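Local structure of Abbfa_003403 (Acinetobacter baumannii, 4ZXH) at residues L255-F263 / A354-R362; F297-M305 / L324-F335. The protein is a four-domain nonribosomal peptide synthetase whose condensation, adenylation, carrier and thioesterase domains probably assemble and release a peptide carried on a phosphopantetheine arm. All blocks are in the same frame, centred on the assembly; numbering follows the deposited sequence.

How the contacts relate
Both contacts are buried in the condensation domain and neither is a surface contact, though L255, F256 and W360 of contact 1 are partly exposed and L328 of contact 2 is exposed. They meet directly where F256 CE2 lies 3.5 Å from L324 CD2. Strand 275-279 and T280 link them further: A279 is backbone-bonded to I356 and M358, while I278 and T280 make backbone hydrogen bonds to I303 and I301 respectively. Contact 1, helix against strand, is held by apolar and aromatic groups; contact 2 adds three hydrogen bonds made by the side-chain amide of one asparagine, N299. Both touch the phosphopantetheine: F359 of contact 1 at its thiol end, T300 and F335 of contact 2 further along the arm.

Contact 1: L255-F263 / A354-R362. With PNS (4'-phosphopantetheine), chain B.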
loop_
_atom_site.group_PDB
_atom_site.type_symbol
_atom_site.label_atom_id
_atom_site.label_comp_id
_atom_site.label_asym_id
_atom_site.label_seq_id
_atom_site.Cartn_x
_atom_site.Cartn_y
_atom_site.Cartn_z
ATOM N N LEU A 255 -27.797 -10.090 -23.111
ATOM C CA LEU A 255 -27.600 -8.668 -22.871
ATOM C C LEU A 255 -26.575 -8.440 -21.754
ATOM O O LEU A 255 -25.756 -7.514 -21.822
ATOM C CB LEU A 255 -28.931 -8.002 -22.525
ATOM C CG LEU A 255 -28.885 -6.507 -22.227
ATOM C CD1 LEU A 255 -28.241 -5.730 -23.384
ATOM C CD2 LEU A 255 -30.290 -6.010 -21.941
ATOM N N PHE A 256 -26.623 -9.294 -20.732
ATOM C CA PHE A 256 -25.666 -9.230 -19.637
ATOM C C PHE A 256 -24.269 -9.386 -20.173
ATOM O O PHE A 256 -23.358 -8.649 -19.789
ATOM C CB PHE A 256 -25.928 -10.308 -18.593
ATOM C CG PHE A 256 -24.792 -10.481 -17.622
ATOM C CD1 PHE A 256 -24.482 -9.482 -16.712
ATOM C CD2 PHE A 256 -24.022 -11.627 -17.625
ATOM C CE1 PHE A 256 -23.431 -9.615 -15.830
ATOM C CE2 PHE A 256 -22.972 -11.769 -16.733
ATOM C CZ PHE A 256 -22.678 -10.756 -15.836
ATOM N N GLY A 257 -24.104 -10.358 -21.065
ATOM C CA GLY A 257 -22.812 -10.623 -21.667
ATOM C C GLY A 257 -22.322 -9.438 -22.473
ATOM O O GLY A 257 -21.135 -9.129 -22.483
ATOM N N LEU A 258 -23.240 -8.759 -23.147
ATOM C CA LEU A 258 -22.853 -7.653 -24.009
ATOM C C LEU A 258 -22.294 -6.511 -23.185
ATOM O O LEU A 258 -21.257 -5.943 -23.510
ATOM C CB LEU A 258 -24.047 -7.177 -24.833
ATOM C CG LEU A 258 -23.806 -6.136 -25.924
ATOM C CD1 LEU A 258 -22.701 -6.582 -26.850
ATOM C CD2 LEU A 258 -25.089 -5.914 -26.702
ATOM N N VAL A 259 -22.985 -6.177 -22.105
ATOM C CA VAL A 259 -22.596 -5.038 -21.305
ATOM C C VAL A 259 -21.315 -5.360 -20.559
ATOM O O VAL A 259 -20.479 -4.489 -20.322
ATOM C CB VAL A 259 -23.722 -4.645 -20.326
ATOM C CG1 VAL A 259 -23.269 -3.546 -19.362
ATOM C CG2 VAL A 259 -24.967 -4.220 -21.101
ATOM N N LEU A 260 -21.139 -6.622 -20.194
ATOM C CA LEU A 260 -19.906 -7.010 -19.512
ATOM C C LEU A 260 -18.736 -6.801 -20.468
ATOM O O LEU A 260 -17.717 -6.227 -20.088
ATOM C CB LEU A 260 -19.975 -8.459 -19.029
ATOM C CG LEU A 260 -18.703 -9.004 -18.382
ATOM C CD1 LEU A 260 -18.379 -8.188 -17.160
ATOM C CD2 LEU A 260 -18.835 -10.474 -18.032
ATOM N N SER A 261 -18.903 -7.240 -21.716
ATOM C CA SER A 261 -17.910 -7.001 -22.766
ATOM C C SER A 261 -17.557 -5.523 -22.881
ATOM O O SER A 261 -16.378 -5.157 -22.931
ATOM C CB SER A 261 -18.415 -7.508 -24.111
ATOM O OG SER A 261 -18.480 -8.919 -24.101
ATOM N N GLY A 262 -18.584 -4.679 -22.919
ATOM C CA GLY A 262 -18.395 -3.242 -22.902
ATOM C C GLY A 262 -17.556 -2.781 -21.718
ATOM O O GLY A 262 -16.712 -1.904 -21.866
ATOM N N PHE A 263 -17.768 -3.390 -20.553
ATOM C CA PHE A 263 -17.067 -2.971 -19.344
ATOM C C PHE A 263 -15.570 -3.282 -19.412
ATOM O O PHE A 263 -14.751 -2.420 -19.102
ATOM C CB PHE A 263 -17.688 -3.624 -18.109
ATOM C CG PHE A 263 -17.431 -2.875 -16.834
ATOM C CD1 PHE A 263 -17.113 -1.524 -16.866
ATOM C CD2 PHE A 263 -17.540 -3.506 -15.606
ATOM C CE1 PHE A 263 -16.881 -0.824 -15.708
ATOM C CE2 PHE A 263 -17.317 -2.799 -14.432
ATOM C CZ PHE A 263 -16.979 -1.458 -14.486
ATOM N N ALA A 354 -10.043 -9.781 -7.194
ATOM C CA ALA A 354 -10.830 -8.846 -8.000
ATOM C C ALA A 354 -11.170 -7.574 -7.230
ATOM O O ALA A 354 -11.573 -7.632 -6.060
ATOM C CB ALA A 354 -12.110 -9.512 -8.482
ATOM N N GLN A 355 -11.029 -6.432 -7.889
ATOM C CA GLN A 355 -11.374 -5.162 -7.267
ATOM C C GLN A 355 -12.415 -4.392 -8.078
ATOM O O GLN A 355 -12.748 -3.257 -7.755
ATOM C CB GLN A 355 -10.129 -4.309 -7.090
ATOM C CG GLN A 355 -9.040 -4.977 -6.259
ATOM C CD GLN A 355 -8.110 -5.849 -7.075
ATOM O OE1 GLN A 355 -7.699 -5.481 -8.184
ATOM N NE2 GLN A 355 -7.778 -7.021 -6.537
ATOM N N ILE A 356 -12.893 -5.017 -9.149
ATOM C CA ILE A 356 -13.871 -4.440 -10.050
ATOM C C ILE A 356 -15.033 -5.408 -10.114
ATOM O O ILE A 356 -14.816 -6.619 -10.203
ATOM C CB ILE A 356 -13.314 -4.227 -11.484
ATOM C CG1 ILE A 356 -11.916 -3.614 -11.454
ATOM C CG2 ILE A 356 -14.285 -3.386 -12.333
ATOM C CD1 ILE A 356 -11.865 -2.280 -10.803
ATOM N N GLY A 357 -16.260 -4.900 -10.088
ATOM C CA GLY A 357 -17.407 -5.789 -10.125
ATOM C C GLY A 357 -18.488 -5.351 -11.087
ATOM O O GLY A 357 -18.572 -4.185 -11.480
ATOM N N MET A 358 -19.315 -6.305 -11.486
ATOM C CA MET A 358 -20.509 -5.985 -12.218
ATOM C C MET A 358 -21.672 -6.879 -11.805
ATOM O O MET A 358 -21.580 -8.107 -11.914
ATOM C CB MET A 358 -20.281 -6.107 -13.708
ATOM C CG MET A 358 -21.603 -6.072 -14.436
ATOM S SD MET A 358 -21.458 -6.010 -16.196
ATOM C CE MET A 358 -23.171 -6.258 -16.612
ATOM N N PHE A 359 -22.755 -6.255 -11.333
ATOM C CA PHE A 359 -23.949 -6.982 -10.893
ATOM C C PHE A 359 -25.007 -6.731 -11.919
ATOM O O PHE A 359 -25.190 -5.594 -12.349
ATOM C CB PHE A 359 -24.505 -6.528 -9.518
ATOM C CG PHE A 359 -23.489 -6.421 -8.414
ATOM C CD1 PHE A 359 -22.259 -7.045 -8.492
ATOM C CD2 PHE A 359 -23.786 -5.689 -7.276
ATOM C CE1 PHE A 359 -21.330 -6.927 -7.464
ATOM C CE2 PHE A 359 -22.862 -5.569 -6.234
ATOM C CZ PHE A 359 -21.631 -6.196 -6.329
ATOM N N TRP A 360 -25.734 -7.766 -12.293
ATOM C CA TRP A 360 -26.884 -7.560 -13.155
ATOM C C TRP A 360 -28.079 -8.212 -12.507
ATOM O O TRP A 360 -28.272 -9.419 -12.637
ATOM C CB TRP A 360 -26.646 -8.139 -14.543
ATOM C CG TRP A 360 -27.802 -7.985 -15.456
ATOM C CD1 TRP A 360 -28.959 -8.705 -15.439
ATOM C CD2 TRP A 360 -27.916 -7.066 -16.539
ATOM N NE1 TRP A 360 -29.791 -8.281 -16.440
ATOM C CE2 TRP A 360 -29.171 -7.271 -17.132
ATOM C CE3 TRP A 360 -27.077 -6.091 -17.072
ATOM C CZ2 TRP A 360 -29.611 -6.535 -18.221
ATOM C CZ3 TRP A 360 -27.514 -5.360 -18.151
ATOM C CH2 TRP A 360 -28.768 -5.582 -18.714
ATOM N N GLU A 361 -28.883 -7.435 -11.799
ATOM C CA GLU A 361 -29.952 -8.062 -11.052
ATOM C C GLU A 361 -31.336 -7.656 -11.520
ATOM O O GLU A 361 -31.656 -6.470 -11.583
ATOM C CB GLU A 361 -29.806 -7.766 -9.569
ATOM C CG GLU A 361 -30.622 -8.713 -8.723
ATOM C CD GLU A 361 -30.033 -8.914 -7.348
ATOM O OE1 GLU A 361 -29.074 -8.188 -6.990
ATOM O OE2 GLU A 361 -30.527 -9.817 -6.637
ATOM N N ARG A 362 -32.136 -8.663 -11.863
ATOM C CA ARG A 362 -33.558 -8.477 -12.113
ATOM C C ARG A 362 -34.330 -9.608 -11.424
ATOM O O ARG A 362 -34.158 -10.777 -11.764
ATOM C CB ARG A 362 -33.860 -8.433 -13.622
HETATM O O23 PNS B . -8.267 -13.349 2.752
HETATM P P24 PNS B . -9.121 -14.520 3.162
HETATM O O25 PNS B . -8.577 -15.908 2.961
HETATM O O27 PNS B . -10.468 -14.384 2.285
HETATM C C28 PNS B . -11.231 -13.182 2.313
HETATM C C29 PNS B . -12.467 -13.366 1.451
HETATM C C30 PNS B . -13.203 -14.574 2.034
HETATM C C31 PNS B . -12.041 -13.634 0.007
HETATM C C32 PNS B . -13.311 -12.084 1.488
HETATM O O33 PNS B . -12.413 -10.976 1.307
HETATM C C34 PNS B . -14.394 -12.118 0.426
HETATM O O35 PNS B . -15.281 -12.971 0.422
HETATM N N36 PNS B . -14.381 -11.185 -0.516
HETATM C C37 PNS B . -15.374 -11.136 -1.577
HETATM C C38 PNS B . -16.092 -9.790 -1.475
HETATM C C39 PNS B . -17.515 -9.946 -1.916
HETATM O O40 PNS B . -18.144 -10.960 -1.652
HETATM N N41 PNS B . -17.985 -8.908 -2.592
HETATM C C42 PNS B . -19.305 -8.733 -3.150
HETATM C C43 PNS B . -19.097 -7.539 -4.059
HETATM S S44 PNS B . -18.835 -8.167 -5.724
#
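F256 and M358 make a Met-aromatic contact where helix 255-271 packs on strand 356-360, a helix-on-sheet layer of the condensation domain, whose fold resembles chloramphenicol acetyltransferase. The two segments run nearly antiparallel, at 158°, with axes 10.0 Å apart at their closest. M358 SD sits 5.2 Å from the centroid of the F256 ring and 55° off its normal, an oblique approach. With CG anti to the backbone N (chi1 167°) and an extended chain beyond, the methionine reaches across to the helix: its CE lies 3.5 Å from F256 CE1 and also meets V259, while SD lies against L260.

The aromatic contacts centre on W360. Its indole and the F256 ring form an oblique pair with centroids 5.7 Å apart, and the CA of F256 stands over one indole face, toward the rim. At the far end of the indole, L255 crosses at about a right angle, with L255 CD2 3.6 Å from W360 CH2, and V259 CG2 adds a looser touch at CZ3.

F263 serves the other end of the strand. Its CE2 packs obliquely on I356 CG2 at 3.7 Å, and its edge faces the carbonyl oxygen of G357. F359 points from the strand away from the helix, and S44 of the phosphopantetheine lies at the edge of its ring, near the ring plane, 3.3 Å from F359 CE1.

Contact 2: F297-M305 / L324-F335; sequences FVNTIAIHM and LRQSLKHQKIAF. With PNS (4'-phosphopantetheine), chain B.
The side-chain amide of N299 is gripped at both ends by the backbone of 331-335. Its OD1 accepts from F335 N at 2.9 Å, with the donor in the carbonyl plane on a lone pair and an N-H...O angle of 155°. On the other side of the amide, ND2 gives one bond to I333 O (2.7 Å) and another to Q331 O (3.2 Å). I333 O lies in the amide plane of N299, although the nitrogen stands above that carbonyl's own plane; the Q331 bond is tilted at both ends. Three bonds thus fix the rotation of the amide.

T300 lies over one face of the F335 ring, offset toward the rim, its CG2 4.2 Å from the centroid and 14° off the normal, a CH-pi contact. The threonine's OG1 instead turns to the phosphopantetheine, making a weak hydrogen bond to O40 at 3.3 Å, while F335 CD2 comes within 3.5 Å of C37.

The motif here is a type I beta turn from H330 to I333, followed by a helix N-terminus: A334 is the N-cap, and N299 supplies an acceptor to the first backbone N-H of helix 335-342 from a separate segment.

Further along, I301 leaves the backbone pointing away from 324-335, but CG1 lies between N and the carbonyl carbon (chi1 59°), bringing CD1 to 3.9 Å from L328 CD2, the two side chains crossing at about a right angle. I303 CD1 reaches S327 CB at 3.7 Å, beside a hydroxyl hydrogen-bonded to Q323 O.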
loop_
_atom_site.group_PDB
_atom_site.type_symbol
_atom_site.label_atom_id
_atom_site.label_comp_id
_atom_site.label_asym_id
_atom_site.label_seq_id
_atom_site.Cartn_x
_atom_site.Cartn_y
_atom_site.Cartn_z
ATOM N N PHE A 297 -27.231 -16.745 -0.517
ATOM C CA PHE A 297 -26.908 -17.809 -1.467
ATOM C C PHE A 297 -26.043 -17.283 -2.608
ATOM O O PHE A 297 -25.571 -18.042 -3.451
ATOM C CB PHE A 297 -28.185 -18.430 -2.042
ATOM C CG PHE A 297 -29.021 -19.155 -1.030
ATOM C CD1 PHE A 297 -28.692 -20.447 -0.635
ATOM C CD2 PHE A 297 -30.144 -18.557 -0.484
ATOM C CE1 PHE A 297 -29.466 -21.129 0.299
ATOM C CE2 PHE A 297 -30.924 -19.228 0.454
ATOM C CZ PHE A 297 -30.585 -20.515 0.846
ATOM N N VAL A 298 -25.847 -15.971 -2.622
ATOM C CA VAL A 298 -25.093 -15.299 -3.665
ATOM C C VAL A 298 -23.600 -15.611 -3.583
ATOM O O VAL A 298 -23.002 -15.458 -2.531
ATOM C CB VAL A 298 -25.302 -13.784 -3.555
ATOM C CG1 VAL A 298 -24.192 -13.019 -4.226
ATOM C CG2 VAL A 298 -26.642 -13.414 -4.130
ATOM N N ASN A 299 -23.004 -16.047 -4.690
ATOM C CA ASN A 299 -21.569 -16.330 -4.739
ATOM C C ASN A 299 -20.818 -15.482 -5.777
ATOM O O ASN A 299 -21.232 -15.360 -6.926
ATOM C CB ASN A 299 -21.325 -17.816 -5.022
ATOM C CG ASN A 299 -19.867 -18.227 -4.812
ATOM O OD1 ASN A 299 -19.187 -17.761 -3.878
ATOM N ND2 ASN A 299 -19.380 -19.110 -5.681
ATOM N N THR A 300 -19.704 -14.896 -5.368
ATOM C CA THR A 300 -18.898 -14.123 -6.287
ATOM C C THR A 300 -18.112 -15.079 -7.192
ATOM O O THR A 300 -17.607 -16.097 -6.727
ATOM C CB THR A 300 -17.926 -13.183 -5.518
ATOM O OG1 THR A 300 -18.670 -12.297 -4.678
ATOM C CG2 THR A 300 -17.076 -12.359 -6.476
ATOM N N ILE A 301 -18.030 -14.772 -8.487
ATOM C CA ILE A 301 -17.012 -15.401 -9.322
ATOM C C ILE A 301 -16.140 -14.346 -9.991
ATOM O O ILE A 301 -16.628 -13.276 -10.355
ATOM C CB ILE A 301 -17.603 -16.324 -10.415
ATOM C CG1 ILE A 301 -18.545 -15.554 -11.331
ATOM C CG2 ILE A 301 -18.268 -17.538 -9.805
ATOM C CD1 ILE A 301 -19.194 -16.441 -12.401
ATOM N N ALA A 302 -14.850 -14.657 -10.144
ATOM C CA ALA A 302 -13.908 -13.763 -10.815
ATOM C C ALA A 302 -13.605 -14.199 -12.262
ATOM O O ALA A 302 -13.062 -15.282 -12.502
ATOM C CB ALA A 302 -12.615 -13.666 -10.015
ATOM N N ILE A 303 -13.959 -13.347 -13.222
ATOM C CA ILE A 303 -13.669 -13.623 -14.622
ATOM C C ILE A 303 -12.426 -12.866 -15.065
ATOM O O ILE A 303 -12.439 -11.635 -15.174
ATOM C CB ILE A 303 -14.829 -13.233 -15.539
ATOM C CG1 ILE A 303 -16.152 -13.813 -15.037
ATOM C CG2 ILE A 303 -14.540 -13.679 -16.939
ATOM C CD1 ILE A 303 -16.110 -15.287 -14.855
ATOM N N HIS A 304 -11.349 -13.600 -15.310
ATOM C CA HIS A 304 -10.107 -12.994 -15.773
ATOM C C HIS A 304 -10.019 -13.152 -17.289
ATOM O O HIS A 304 -9.930 -14.275 -17.792
ATOM C CB HIS A 304 -8.912 -13.636 -15.058
ATOM C CG HIS A 304 -7.580 -13.297 -15.652
ATOM N ND1 HIS A 304 -6.509 -14.164 -15.603
ATOM C CD2 HIS A 304 -7.142 -12.193 -16.303
ATOM C CE1 HIS A 304 -5.470 -13.611 -16.206
ATOM N NE2 HIS A 304 -5.827 -12.416 -16.640
ATOM N N MET A 305 -10.079 -12.026 -18.003
ATOM C CA MET A 305 -10.008 -11.995 -19.470
ATOM C C MET A 305 -8.634 -11.546 -19.930
ATOM O O MET A 305 -8.080 -10.587 -19.406
ATOM C CB MET A 305 -11.050 -11.035 -20.071
ATOM C CG MET A 305 -12.525 -11.429 -19.931
ATOM S SD MET A 305 -13.023 -12.820 -20.939
ATOM C CE MET A 305 -12.283 -12.356 -22.508
ATOM N N LEU A 324 -17.649 -16.821 -19.946
ATOM C CA LEU A 324 -18.714 -16.718 -18.967
ATOM C C LEU A 324 -19.466 -18.063 -18.868
ATOM O O LEU A 324 -19.706 -18.570 -17.762
ATOM C CB LEU A 324 -19.655 -15.578 -19.340
ATOM C CG LEU A 324 -20.688 -15.175 -18.296
ATOM C CD1 LEU A 324 -20.012 -14.557 -17.097
ATOM C CD2 LEU A 324 -21.718 -14.228 -18.888
ATOM N N ARG A 325 -19.803 -18.654 -20.017
ATOM C CA ARG A 325 -20.547 -19.918 -20.035
ATOM C C ARG A 325 -19.783 -21.025 -19.321
ATOM O O ARG A 325 -20.354 -21.760 -18.513
ATOM C CB ARG A 325 -20.875 -20.366 -21.468
ATOM C CG ARG A 325 -21.544 -21.745 -21.539
ATOM C CD ARG A 325 -21.956 -22.153 -22.953
ATOM N NE ARG A 325 -20.818 -22.529 -23.788
ATOM C CZ ARG A 325 -20.383 -23.776 -23.949
ATOM N NH1 ARG A 325 -20.990 -24.782 -23.330
ATOM N NH2 ARG A 325 -19.338 -24.022 -24.733
ATOM N N GLN A 326 -18.496 -21.146 -19.629
ATOM C CA GLN A 326 -17.658 -22.157 -18.992
ATOM C C GLN A 326 -17.576 -21.899 -17.488
ATOM O O GLN A 326 -17.693 -22.827 -16.689
ATOM C CB GLN A 326 -16.251 -22.189 -19.613
ATOM C CG GLN A 326 -16.225 -22.645 -21.064
ATOM C CD GLN A 326 -16.695 -24.082 -21.246
ATOM O OE1 GLN A 326 -16.254 -24.987 -20.535
ATOM N NE2 GLN A 326 -17.607 -24.293 -22.192
ATOM N N SER A 327 -17.403 -20.635 -17.111
ATOM C CA SER A 327 -17.224 -20.281 -15.713
ATOM C C SER A 327 -18.485 -20.587 -14.893
ATOM O O SER A 327 -18.385 -20.966 -13.727
ATOM C CB SER A 327 -16.841 -18.804 -15.576
ATOM O OG SER A 327 -15.561 -18.534 -16.131
ATOM N N LEU A 328 -19.662 -20.442 -15.500
ATOM C CA LEU A 328 -20.915 -20.725 -14.787
ATOM C C LEU A 328 -21.085 -22.223 -14.503
ATOM O O LEU A 328 -21.806 -22.593 -13.585
ATOM C CB LEU A 328 -22.133 -20.195 -15.563
ATOM C CG LEU A 328 -22.180 -18.669 -15.737
ATOM C CD1 LEU A 328 -23.339 -18.225 -16.598
ATOM C CD2 LEU A 328 -22.191 -17.950 -14.397
ATOM N N LYS A 329 -20.419 -23.079 -15.277
ATOM C CA LYS A 329 -20.372 -24.515 -14.969
ATOM C C LYS A 329 -19.786 -24.773 -13.571
ATOM O O LYS A 329 -20.240 -25.646 -12.843
ATOM C CB LYS A 329 -19.544 -25.282 -16.014
ATOM C CG LYS A 329 -20.163 -25.406 -17.424
ATOM C CD LYS A 329 -19.271 -26.273 -18.328
ATOM C CE LYS A 329 -19.821 -26.445 -19.744
ATOM N NZ LYS A 329 -18.918 -27.293 -20.598
ATOM N N HIS A 330 -18.782 -23.996 -13.192
ATOM C CA HIS A 330 -18.058 -24.262 -11.964
ATOM C C HIS A 330 -18.377 -23.246 -10.879
ATOM O O HIS A 330 -17.515 -22.905 -10.065
ATOM C CB HIS A 330 -16.561 -24.270 -12.245
ATOM C CG HIS A 330 -16.178 -25.161 -13.380
ATOM N ND1 HIS A 330 -16.123 -26.533 -13.262
ATOM C CD2 HIS A 330 -15.860 -24.879 -14.666
ATOM C CE1 HIS A 330 -15.773 -27.057 -14.424
ATOM N NE2 HIS A 330 -15.607 -26.075 -15.292
ATOM N N GLN A 331 -19.617 -22.771 -10.859
ATOM C CA GLN A 331 -19.992 -21.701 -9.944
ATOM C C GLN A 331 -20.277 -22.226 -8.544
ATOM O O GLN A 331 -20.473 -21.442 -7.619
ATOM C CB GLN A 331 -21.215 -20.963 -10.463
ATOM C CG GLN A 331 -22.506 -21.667 -10.135
ATOM C CD GLN A 331 -23.686 -21.044 -10.823
ATOM O OE1 GLN A 331 -23.732 -20.971 -12.054
ATOM N NE2 GLN A 331 -24.642 -20.552 -10.031
ATOM N N LYS A 332 -20.306 -23.548 -8.387
ATOM C CA LYS A 332 -20.607 -24.131 -7.084
ATOM C C LYS A 332 -19.515 -23.811 -6.050
ATOM O O LYS A 332 -19.802 -23.689 -4.857
ATOM C CB LYS A 332 -20.828 -25.655 -7.197
ATOM C CG LYS A 332 -19.706 -26.491 -7.847
ATOM C CD LYS A 332 -20.252 -27.889 -8.211
ATOM C CE LYS A 332 -19.197 -28.862 -8.750
ATOM N NZ LYS A 332 -18.246 -29.352 -7.713
ATOM N N ILE A 333 -18.277 -23.655 -6.517
ATOM C CA ILE A 333 -17.149 -23.324 -5.650
ATOM C C ILE A 333 -17.263 -21.907 -5.095
ATOM O O ILE A 333 -17.357 -20.939 -5.857
ATOM C CB ILE A 333 -15.801 -23.455 -6.399
ATOM C CG1 ILE A 333 -15.599 -24.881 -6.897
ATOM C CG2 ILE A 333 -14.662 -23.086 -5.495
ATOM C CD1 ILE A 333 -15.854 -25.929 -5.826
ATOM N N ALA A 334 -17.240 -21.788 -3.766
ATOM C CA ALA A 334 -17.389 -20.487 -3.107
ATOM C C ALA A 334 -16.160 -19.639 -3.330
ATOM O O ALA A 334 -15.044 -20.165 -3.406
ATOM C CB ALA A 334 -17.637 -20.659 -1.634
ATOM N N PHE A 335 -16.366 -18.330 -3.452
ATOM C CA PHE A 335 -15.265 -17.420 -3.714
ATOM C C PHE A 335 -14.172 -17.566 -2.661
ATOM O O PHE A 335 -12.990 -17.531 -2.982
ATOM C CB PHE A 335 -15.756 -15.981 -3.760
ATOM C CG PHE A 335 -14.699 -14.998 -4.154
ATOM C CD1 PHE A 335 -14.115 -15.062 -5.404
ATOM C CD2 PHE A 335 -14.291 -14.008 -3.277
ATOM C CE1 PHE A 335 -13.141 -14.173 -5.776
ATOM C CE2 PHE A 335 -13.321 -13.111 -3.639
ATOM C CZ PHE A 335 -12.741 -13.192 -4.891
HETATM O O23 PNS B . -8.267 -13.349 2.752
HETATM P P24 PNS B . -9.121 -14.520 3.162
HETATM O O25 PNS B . -8.577 -15.908 2.961
HETATM O O27 PNS B . -10.468 -14.384 2.285
HETATM C C28 PNS B . -11.231 -13.182 2.313
HETATM C C29 PNS B . -12.467 -13.366 1.451
HETATM C C30 PNS B . -13.203 -14.574 2.034
HETATM C C31 PNS B . -12.041 -13.634 0.007
HETATM C C32 PNS B . -13.311 -12.084 1.488
HETATM O O33 PNS B . -12.413 -10.976 1.307
HETATM C C34 PNS B . -14.394 -12.118 0.426
HETATM O O35 PNS B . -15.281 -12.971 0.422
HETATM N N36 PNS B . -14.381 -11.185 -0.516
HETATM C C37 PNS B . -15.374 -11.136 -1.577
HETATM C C38 PNS B . -16.092 -9.790 -1.475
HETATM C C39 PNS B . -17.515 -9.946 -1.916
HETATM O O40 PNS B . -18.144 -10.960 -1.652
HETATM N N41 PNS B . -17.985 -8.908 -2.592
HETATM C C42 PNS B . -19.305 -8.733 -3.150
HETATM C C43 PNS B . -19.097 -7.539 -4.059
HETATM S S44 PNS B . -18.835 -8.167 -5.724
#